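Local structure of transcription regulator (Haloarcula marismortui ATCC 43049, 3CRJ) at residues M137-I142 with D155-T160; R161-I166 with Q188-Y193; Y68-F73 with R128-Y133. The protein probably binds cis-regulatory DNA through a helix-turn-helix motif and represses transcription as a TetR-family regulator. One frame throughout, in Å; residues are numbered along the deposited sequence.

Interaction 1: M137-I142 with D155-T160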
loop_
_atom_site.group_PDB
_atom_site.type_symbol
_atom_site.label_atom_id
_atom_site.label_comp_id
_atom_site.label_asym_id
_atom_site.label_seq_id
_atom_site.Cartn_x
_atom_site.Cartn_y
_atom_site.Cartn_z
HETATM N N MSE A 137 15.574 -8.897 9.257
HETATM C CA MSE A 137 16.496 -7.929 9.849
HETATM C C MSE A 137 15.870 -7.089 10.964
HETATM O O MSE A 137 16.566 -6.653 11.871
HETATM C CB MSE A 137 17.093 -7.028 8.790
HETATM C CG MSE A 137 16.075 -6.141 8.179
HETATM SE SE MSE A 137 16.865 -4.798 7.068
HETATM C CE MSE A 137 15.713 -3.383 7.689
ATOM N N LEU A 138 14.564 -6.884 10.908
ATOM C CA LEU A 138 13.869 -6.150 11.958
ATOM C C LEU A 138 13.637 -6.984 13.217
ATOM O O LEU A 138 13.992 -6.560 14.321
ATOM C CB LEU A 138 12.541 -5.619 11.434
ATOM C CG LEU A 138 12.656 -4.312 10.647
ATOM C CD1 LEU A 138 11.275 -3.912 10.157
ATOM C CD2 LEU A 138 13.272 -3.227 11.486
ATOM N N LYS A 139 13.055 -8.171 13.060
ATOM C CA LYS A 139 12.971 -9.108 14.165
ATOM C C LYS A 139 14.315 -9.406 14.852
ATOM O O LYS A 139 14.380 -9.495 16.084
ATOM C CB LYS A 139 12.345 -10.398 13.715
ATOM C CG LYS A 139 11.786 -11.204 14.857
ATOM C CD LYS A 139 10.778 -12.191 14.333
ATOM C CE LYS A 139 11.448 -13.293 13.503
ATOM N NZ LYS A 139 12.328 -14.138 14.320
ATOM N N ALA A 140 15.379 -9.521 14.063
ATOM C CA ALA A 140 16.712 -9.781 14.605
ATOM C C ALA A 140 17.228 -8.703 15.538
ATOM O O ALA A 140 17.861 -9.022 16.514
ATOM C CB ALA A 140 17.730 -10.044 13.490
ATOM N N VAL A 141 16.958 -7.433 15.267
ATOM C CA VAL A 141 17.516 -6.419 16.150
ATOM C C VAL A 141 16.633 -6.316 17.389
ATOM O O VAL A 141 17.132 -6.149 18.512
ATOM C CB VAL A 141 17.802 -5.077 15.458
ATOM C CG1 VAL A 141 16.558 -4.522 14.805
ATOM C CG2 VAL A 141 18.384 -4.081 16.457
ATOM N N ILE A 142 15.330 -6.499 17.181
ATOM C CA ILE A 142 14.386 -6.561 18.296
ATOM C C ILE A 142 14.718 -7.708 19.235
ATOM O O ILE A 142 14.632 -7.582 20.474
ATOM C CB ILE A 142 12.919 -6.669 17.820
ATOM C CG1 ILE A 142 12.489 -5.351 17.151
ATOM C CG2 ILE A 142 12.006 -7.026 19.011
ATOM C CD1 ILE A 142 11.100 -5.382 16.514
ATOM N N ASP A 155 6.196 -9.879 22.100
ATOM C CA ASP A 155 6.000 -10.770 20.947
ATOM C C ASP A 155 6.681 -10.165 19.734
ATOM O O ASP A 155 6.118 -9.322 19.052
ATOM C CB ASP A 155 4.505 -11.004 20.704
ATOM C CG ASP A 155 4.210 -11.784 19.425
ATOM O OD1 ASP A 155 5.116 -12.035 18.607
ATOM O OD2 ASP A 155 3.031 -12.128 19.223
ATOM N N ALA A 156 7.910 -10.602 19.495
ATOM C CA ALA A 156 8.779 -10.043 18.458
ATOM C C ALA A 156 8.151 -10.165 17.099
ATOM O O ALA A 156 8.191 -9.212 16.339
ATOM C CB ALA A 156 10.139 -10.710 18.463
ATOM N N GLU A 157 7.547 -11.310 16.788
ATOM C CA GLU A 157 6.938 -11.457 15.468
ATOM C C GLU A 157 5.887 -10.385 15.223
ATOM O O GLU A 157 5.812 -9.843 14.137
ATOM C CB GLU A 157 6.377 -12.860 15.221
ATOM C CG GLU A 157 7.278 -13.741 14.310
ATOM C CD GLU A 157 7.483 -13.196 12.863
ATOM O OE1 GLU A 157 6.589 -12.497 12.309
ATOM O OE2 GLU A 157 8.545 -13.489 12.257
ATOM N N HIS A 158 5.108 -10.072 16.250
ATOM C CA HIS A 158 4.020 -9.138 16.113
ATOM C C HIS A 158 4.454 -7.690 16.137
ATOM O O HIS A 158 3.909 -6.862 15.426
ATOM C CB HIS A 158 2.954 -9.327 17.167
ATOM C CG HIS A 158 1.923 -8.264 17.096
ATOM N ND1 HIS A 158 0.896 -8.305 16.186
ATOM C CD2 HIS A 158 1.824 -7.072 17.735
ATOM C CE1 HIS A 158 0.180 -7.198 16.293
ATOM N NE2 HIS A 158 0.727 -6.430 17.223
ATOM N N VAL A 159 5.413 -7.362 16.981
ATOM C CA VAL A 159 6.007 -6.042 16.852
ATOM C C VAL A 159 6.573 -5.824 15.447
ATOM O O VAL A 159 6.314 -4.779 14.839
ATOM C CB VAL A 159 7.016 -5.708 17.990
ATOM C CG1 VAL A 159 7.602 -4.344 17.796
ATOM C CG2 VAL A 159 6.310 -5.743 19.306
ATOM N N THR A 160 7.298 -6.789 14.885
ATOM C CA THR A 160 7.914 -6.490 13.583
ATOM C C THR A 160 6.897 -6.489 12.432
ATOM O O THR A 160 7.038 -5.738 11.466
ATOM C CB THR A 160 9.204 -7.308 13.276
ATOM O OG1 THR A 160 9.062 -8.082 12.068
ATOM C CG2 THR A 160 9.601 -8.167 14.444
#
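With its CG anti to the backbone N and two later bends in the chain (chi3 69°, chi4 66°), K139 runs its methylenes past A156 and brings its far end, CD and CE, alongside OE2 of E157. The E157 chain folds at its own second torsion to meet it, although its CB points away from the other segment. K139 CG lies 4.0 Å from A156 CB, and farther out CE comes to 3.2 Å from E157 OE2. The ammonium itself stays off: K139 NZ is 4.4 Å from E157 OE2, an attraction between opposite charges short of a salt bridge, while the same carboxylate is salt-bridged to R135 one turn earlier on the lysine's own helix. Segments 137-142, in the later part of helix 121-148, and 156-160, the start of helix 156-176, meet at 127° within the C-terminal regulatory domain of a TetR-type repressor. D155 caps the second helix, H158 N donating to D155 OD1 from above the carboxylate plane at 3.1 Å. Deeper in, I142 splits its branches: CG2 faces A156 CB at 4.2 Å, whereas CD1 reaches V159 CG1 at 3.9 Å. L138 adds its CB, 4.2 Å from T160 CB. With K139 cut back to an alanine, the A156 methyl would probably be partly uncovered and E157 would lose the looser of its two positive neighbours, R135 remaining. Beyond the pair, L138 also leans on L89 of helix 85-97, and V159 on M197 and L198 of helix 181-198.

Interaction 2: R161-I166 with Q188-Y193; sequences RSLLTI and QTASEY
I166 and Y193 bury the largest areas here, and they meet at the foot of the tyrosine: I166 CD1 lies 4.0 Å from Y193 CB. The isoleucine works with both of its branches. Its CG1 arm, anti to the carbonyl carbon (chi1 -66°), carries CD1 towards T189 CG2, 3.9 Å away, while CG2 settles over the backbone at A190 N, 4.0 Å off. Y193 holds its ring anti to the backbone N (chi1 178°), which sends it across to the other helix, where S162 CB and L163 CD2 approach it obliquely. At the far end Y193 OH stands 3.0 Å from S162 OG, but this bond is not settled, since the serine proton has another acceptor within reach; S162 OG also bonds with T189 of the second subunit, and Y193 OH has E192 of that subunit as its stronger partner. L163 completes the row, its CD2 3.9 Å from A190 CB, a small residue that lets the backbones come close. The two segments run nearly antiparallel at 163°, their axes 9.9 Å apart. In TetR-family regulators the last two helices typically pair with their copies in a four-helix dimer interface, and the reciprocal S162-T189 bonds fit that arrangement. Helix 156-176 packs against helix 181-198 through this contact and against helix 121-148 through L164, on V134 and L138.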
loop_
_atom_site.group_PDB
_atom_site.type_symbol
_atom_site.label_atom_id
_atom_site.label_comp_id
_atom_site.label_asym_id
_atom_site.label_seq_id
_atom_site.Cartn_x
_atom_site.Cartn_y
_atom_site.Cartn_z
ATOM N N ARG A 161 5.862 -7.308 12.567
ATOM C CA ARG A 161 4.748 -7.264 11.639
ATOM C C ARG A 161 4.083 -5.887 11.670
ATOM O O ARG A 161 3.734 -5.332 10.624
ATOM C CB ARG A 161 3.744 -8.373 11.957
ATOM C CG ARG A 161 2.327 -8.071 11.482
ATOM C CD ARG A 161 2.249 -7.799 9.968
ATOM N NE ARG A 161 2.560 -9.010 9.209
ATOM C CZ ARG A 161 1.691 -9.991 8.974
ATOM N NH1 ARG A 161 0.434 -9.905 9.418
ATOM N NH2 ARG A 161 2.075 -11.055 8.287
ATOM N N SER A 162 3.927 -5.339 12.873
ATOM C CA SER A 162 3.444 -3.990 13.054
ATOM C C SER A 162 4.293 -2.930 12.331
ATOM O O SER A 162 3.756 -2.076 11.601
ATOM C CB SER A 162 3.351 -3.673 14.534
ATOM O OG SER A 162 2.138 -4.152 15.102
ATOM N N LEU A 163 5.609 -2.976 12.504
ATOM C CA LEU A 163 6.452 -2.042 11.770
ATOM C C LEU A 163 6.357 -2.273 10.266
ATOM O O LEU A 163 6.551 -1.335 9.462
ATOM C CB LEU A 163 7.899 -2.095 12.222
ATOM C CG LEU A 163 8.161 -1.609 13.636
ATOM C CD1 LEU A 163 9.543 -2.033 14.074
ATOM C CD2 LEU A 163 8.041 -0.106 13.678
ATOM N N LEU A 164 6.048 -3.503 9.873
ATOM C CA LEU A 164 5.959 -3.813 8.441
ATOM C C LEU A 164 4.760 -3.115 7.846
ATOM O O LEU A 164 4.811 -2.659 6.697
ATOM C CB LEU A 164 5.837 -5.320 8.199
ATOM C CG LEU A 164 7.056 -6.135 7.766
ATOM C CD1 LEU A 164 8.387 -5.468 8.149
ATOM C CD2 LEU A 164 6.954 -7.567 8.348
ATOM N N THR A 165 3.686 -3.053 8.635
ATOM C CA THR A 165 2.457 -2.452 8.179
ATOM C C THR A 165 2.636 -0.952 8.010
ATOM O O THR A 165 2.320 -0.396 6.953
ATOM C CB THR A 165 1.283 -2.773 9.106
ATOM O OG1 THR A 165 1.145 -4.198 9.209
ATOM C CG2 THR A 165 0.004 -2.171 8.538
ATOM N N ILE A 166 3.177 -0.315 9.041
ATOM C CA ILE A 166 3.539 1.104 8.986
ATOM C C ILE A 166 4.355 1.336 7.718
ATOM O O ILE A 166 3.967 2.154 6.899
ATOM C CB ILE A 166 4.253 1.578 10.300
ATOM C CG1 ILE A 166 3.275 1.500 11.466
ATOM C CG2 ILE A 166 4.844 2.983 10.169
ATOM C CD1 ILE A 166 3.938 1.371 12.809
ATOM N N GLN A 188 7.878 8.731 12.094
ATOM C CA GLN A 188 7.529 9.115 13.474
ATOM C C GLN A 188 6.573 8.119 14.124
ATOM O O GLN A 188 6.724 7.769 15.319
ATOM C CB GLN A 188 6.896 10.498 13.534
ATOM C CG GLN A 188 6.690 10.931 14.978
ATOM C CD GLN A 188 6.108 12.326 15.124
ATOM O OE1 GLN A 188 6.516 13.248 14.426
ATOM N NE2 GLN A 188 5.154 12.483 16.037
ATOM N N THR A 189 5.587 7.669 13.336
ATOM C CA THR A 189 4.708 6.592 13.767
ATOM C C THR A 189 5.546 5.369 14.166
ATOM O O THR A 189 5.418 4.862 15.299
ATOM C CB THR A 189 3.740 6.233 12.666
ATOM O OG1 THR A 189 2.974 7.390 12.333
ATOM C CG2 THR A 189 2.805 5.114 13.103
ATOM N N ALA A 190 6.433 4.926 13.273
ATOM C CA ALA A 190 7.352 3.846 13.604
ATOM C C ALA A 190 8.103 4.067 14.930
ATOM O O ALA A 190 8.165 3.155 15.735
ATOM C CB ALA A 190 8.332 3.587 12.466
ATOM N N SER A 191 8.667 5.245 15.186
ATOM C CA SER A 191 9.333 5.431 16.484
ATOM C C SER A 191 8.368 5.381 17.658
ATOM O O SER A 191 8.616 4.669 18.622
ATOM C CB SER A 191 10.196 6.698 16.561
ATOM O OG SER A 191 11.545 6.321 16.338
ATOM N N GLU A 192 7.258 6.111 17.567
ATOM C CA GLU A 192 6.262 6.087 18.629
ATOM C C GLU A 192 5.824 4.658 18.895
ATOM O O GLU A 192 5.811 4.208 20.055
ATOM C CB GLU A 192 5.061 6.968 18.281
ATOM C CG GLU A 192 5.334 8.444 18.354
ATOM C CD GLU A 192 4.350 9.270 17.555
ATOM O OE1 GLU A 192 3.640 8.717 16.695
ATOM O OE2 GLU A 192 4.290 10.497 17.769
ATOM N N TYR A 193 5.511 3.927 17.827
ATOM C CA TYR A 193 5.025 2.571 17.991
ATOM C C TYR A 193 6.045 1.724 18.711
ATOM O O TYR A 193 5.705 1.003 19.664
ATOM C CB TYR A 193 4.674 1.890 16.669
ATOM C CG TYR A 193 4.233 0.477 16.929
ATOM C CD1 TYR A 193 2.996 0.218 17.523
ATOM C CD2 TYR A 193 5.071 -0.593 16.650
ATOM C CE1 TYR A 193 2.599 -1.056 17.800
ATOM C CE2 TYR A 193 4.693 -1.890 16.939
ATOM C CZ TYR A 193 3.454 -2.114 17.516
ATOM O OH TYR A 193 3.070 -3.399 17.820
#

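Interaction 3: Y68-F73 with R128-Y133; sequences YLLERF and RQNDEY
L70 and N130 reach across alongside each other, pointing opposite ways, and the leucine's CD1 comes to 3.5 Å from N130 OD1 and 3.8 Å from N130 CG. The same methyl approaches Y133 CB at 4.3 Å, and the other branch, CD2, lies 4.4 Å from Q129 CG. L70 is able to serve these neighbours because its CG stands anti to the backbone N (chi1 -176°), which carries the isobutyl group toward helix 121-148. One turn on, F73 meets Y133: F73 CE2 is 3.9 Å from Y133 CE2 and near the plane of the tyrosine ring, while Y133 CD2 lies at the phenylalanine edge, in that ring's plane. The backbones run almost parallel, 14° apart. Behind this first shell, V74 and H78 back the tyrosine from its partner's helix, whereas V134 and M137 flank F73. Farther out, L69 packs on L106 and L110 of helix 104-115, and Y68 touches helix 12-30 of the DNA-binding domain. Helix 58-78 corresponds by position to the helix that in TetR relatives links the DNA-binding head to the ligand domain. Van der Waals contacts of leucine methyls with the N130 amide, and of the two rings with each other, join it to helix 121-148 here, with no hydrogen bond between the segments; the contact does not depend on a directed bond, so it would probably tolerate small shifts.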
loop_
_atom_site.group_PDB
_atom_site.type_symbol
_atom_site.label_atom_id
_atom_site.label_comp_id
_atom_site.label_asym_id
_atom_site.label_seq_id
_atom_site.Cartn_x
_atom_site.Cartn_y
_atom_site.Cartn_z
ATOM N N TYR A 68 17.309 -7.129 -8.279
ATOM C CA TYR A 68 18.302 -6.075 -8.287
ATOM C C TYR A 68 18.058 -5.052 -7.182
ATOM O O TYR A 68 18.979 -4.727 -6.455
ATOM C CB TYR A 68 18.356 -5.437 -9.674
ATOM C CG TYR A 68 19.115 -4.153 -9.784
ATOM C CD1 TYR A 68 20.493 -4.149 -9.965
ATOM C CD2 TYR A 68 18.444 -2.927 -9.759
ATOM C CE1 TYR A 68 21.195 -2.937 -10.098
ATOM C CE2 TYR A 68 19.120 -1.720 -9.873
ATOM C CZ TYR A 68 20.497 -1.719 -10.044
ATOM O OH TYR A 68 21.170 -0.514 -10.169
ATOM N N LEU A 69 16.835 -4.557 -7.038
ATOM C CA LEU A 69 16.573 -3.565 -6.004
ATOM C C LEU A 69 16.780 -4.155 -4.608
ATOM O O LEU A 69 17.237 -3.462 -3.700
ATOM C CB LEU A 69 15.170 -2.966 -6.119
ATOM C CG LEU A 69 14.782 -2.234 -7.403
ATOM C CD1 LEU A 69 13.362 -1.652 -7.320
ATOM C CD2 LEU A 69 15.782 -1.137 -7.765
ATOM N N LEU A 70 16.464 -5.435 -4.432
ATOM C CA LEU A 70 16.676 -6.066 -3.144
ATOM C C LEU A 70 18.170 -6.128 -2.802
ATOM O O LEU A 70 18.544 -5.896 -1.661
ATOM C CB LEU A 70 16.015 -7.455 -3.080
ATOM C CG LEU A 70 16.065 -8.209 -1.742
ATOM C CD1 LEU A 70 15.384 -7.371 -0.670
ATOM C CD2 LEU A 70 15.453 -9.617 -1.824
ATOM N N GLU A 71 19.009 -6.430 -3.790
ATOM C CA GLU A 71 20.466 -6.536 -3.570
ATOM C C GLU A 71 21.051 -5.184 -3.183
ATOM O O GLU A 71 21.884 -5.083 -2.276
ATOM C CB GLU A 71 21.201 -7.046 -4.817
ATOM C CG GLU A 71 20.960 -8.483 -5.204
ATOM C CD GLU A 71 21.684 -8.851 -6.499
ATOM O OE1 GLU A 71 21.015 -8.949 -7.557
ATOM O OE2 GLU A 71 22.935 -9.026 -6.474
ATOM N N ARG A 72 20.629 -4.156 -3.914
ATOM C CA ARG A 72 20.989 -2.775 -3.619
ATOM C C ARG A 72 20.622 -2.462 -2.157
ATOM O O ARG A 72 21.409 -1.861 -1.415
ATOM C CB ARG A 72 20.259 -1.819 -4.576
ATOM C CG ARG A 72 21.060 -1.226 -5.741
ATOM C CD ARG A 72 20.720 0.288 -5.766
ATOM N NE ARG A 72 20.790 0.960 -7.070
ATOM C CZ ARG A 72 20.049 2.027 -7.393
ATOM N NH1 ARG A 72 19.183 2.516 -6.506
ATOM N NH2 ARG A 72 20.150 2.597 -8.595
ATOM N N PHE A 73 19.432 -2.888 -1.746
ATOM C CA PHE A 73 18.979 -2.638 -0.381
ATOM C C PHE A 73 19.822 -3.436 0.620
ATOM O O PHE A 73 20.312 -2.880 1.610
ATOM C CB PHE A 73 17.497 -2.963 -0.224
ATOM C CG PHE A 73 17.005 -2.816 1.177
ATOM C CD1 PHE A 73 16.765 -1.564 1.713
ATOM C CD2 PHE A 73 16.769 -3.928 1.965
ATOM C CE1 PHE A 73 16.305 -1.417 3.016
ATOM C CE2 PHE A 73 16.309 -3.789 3.273
ATOM C CZ PHE A 73 16.082 -2.528 3.795
ATOM N N ARG A 128 7.412 -10.910 -1.719
ATOM C CA ARG A 128 7.395 -11.639 -0.448
ATOM C C ARG A 128 8.841 -11.786 0.049
ATOM O O ARG A 128 9.147 -11.672 1.239
ATOM C CB ARG A 128 6.717 -12.994 -0.616
ATOM C CG ARG A 128 6.796 -13.879 0.634
ATOM C CD ARG A 128 6.037 -15.201 0.470
ATOM N NE ARG A 128 4.580 -15.075 0.632
ATOM C CZ ARG A 128 3.718 -14.916 -0.375
ATOM N NH1 ARG A 128 2.417 -14.836 -0.126
ATOM N NH2 ARG A 128 4.153 -14.845 -1.633
ATOM N N GLN A 129 9.725 -11.992 -0.906
ATOM C CA GLN A 129 11.134 -12.142 -0.618
ATOM C C GLN A 129 11.662 -10.887 0.077
ATOM O O GLN A 129 12.317 -10.966 1.119
ATOM C CB GLN A 129 11.889 -12.399 -1.925
ATOM C CG GLN A 129 13.050 -13.345 -1.786
ATOM C CD GLN A 129 13.672 -13.708 -3.123
ATOM O OE1 GLN A 129 13.001 -13.761 -4.165
ATOM N NE2 GLN A 129 14.966 -13.973 -3.097
ATOM N N ASN A 130 11.367 -9.734 -0.520
ATOM C CA ASN A 130 11.755 -8.445 0.022
ATOM C C ASN A 130 11.194 -8.354 1.417
ATOM O O ASN A 130 11.935 -8.198 2.383
ATOM C CB ASN A 130 11.198 -7.336 -0.857
ATOM C CG ASN A 130 11.868 -5.990 -0.622
ATOM O OD1 ASN A 130 12.533 -5.458 -1.536
ATOM N ND2 ASN A 130 11.652 -5.395 0.572
ATOM N N ASP A 131 9.886 -8.530 1.531
ATOM C CA ASP A 131 9.242 -8.487 2.821
ATOM C C ASP A 131 9.935 -9.394 3.846
ATOM O O ASP A 131 10.251 -8.905 4.925
ATOM C CB ASP A 131 7.777 -8.839 2.677
ATOM C CG ASP A 131 6.990 -8.583 3.930
ATOM O OD1 ASP A 131 6.950 -7.434 4.436
ATOM O OD2 ASP A 131 6.380 -9.547 4.404
ATOM N N GLU A 132 10.201 -10.677 3.521
ATOM C CA GLU A 132 10.887 -11.595 4.462
ATOM C C GLU A 132 12.241 -11.074 4.934
ATOM O O GLU A 132 12.609 -11.242 6.104
ATOM C CB GLU A 132 11.101 -13.012 3.902
ATOM C CG GLU A 132 9.870 -13.822 3.556
ATOM C CD GLU A 132 9.025 -14.280 4.751
ATOM O OE1 GLU A 132 8.988 -13.596 5.811
ATOM O OE2 GLU A 132 8.349 -15.332 4.599
ATOM N N TYR A 133 12.978 -10.455 4.016
ATOM C CA TYR A 133 14.307 -9.976 4.328
ATOM C C TYR A 133 14.234 -8.871 5.366
ATOM O O TYR A 133 15.028 -8.847 6.328
ATOM C CB TYR A 133 15.018 -9.447 3.082
ATOM C CG TYR A 133 16.410 -8.985 3.402
ATOM C CD1 TYR A 133 17.458 -9.913 3.526
ATOM C CD2 TYR A 133 16.687 -7.632 3.632
ATOM C CE1 TYR A 133 18.746 -9.504 3.850
ATOM C CE2 TYR A 133 17.985 -7.205 3.974
ATOM C CZ TYR A 133 19.005 -8.150 4.074
ATOM O OH TYR A 133 20.301 -7.754 4.365
#

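Read from the N terminus, the chain first passes through the DNA-binding head into helix 58-78, and interaction 3 then closes a span of 54 residues by bringing that helix against helix 121-148. Interaction 1 follows, closing a span of 12 residues between its segments, the end of one helix and the turn, and interaction 2 closes a span of 21, mostly helix, leading to helix 181-198. The three stand in series, none enclosing or crossing another. Shared helices link them: helix 121-148 serves interactions 3 and 1, helix 156-176 serves 1 and 2. M137 on F73, L138 on L164 and L164 on D131 join the sites directly, making a continuous path from helix 58-78 to the subunit interface.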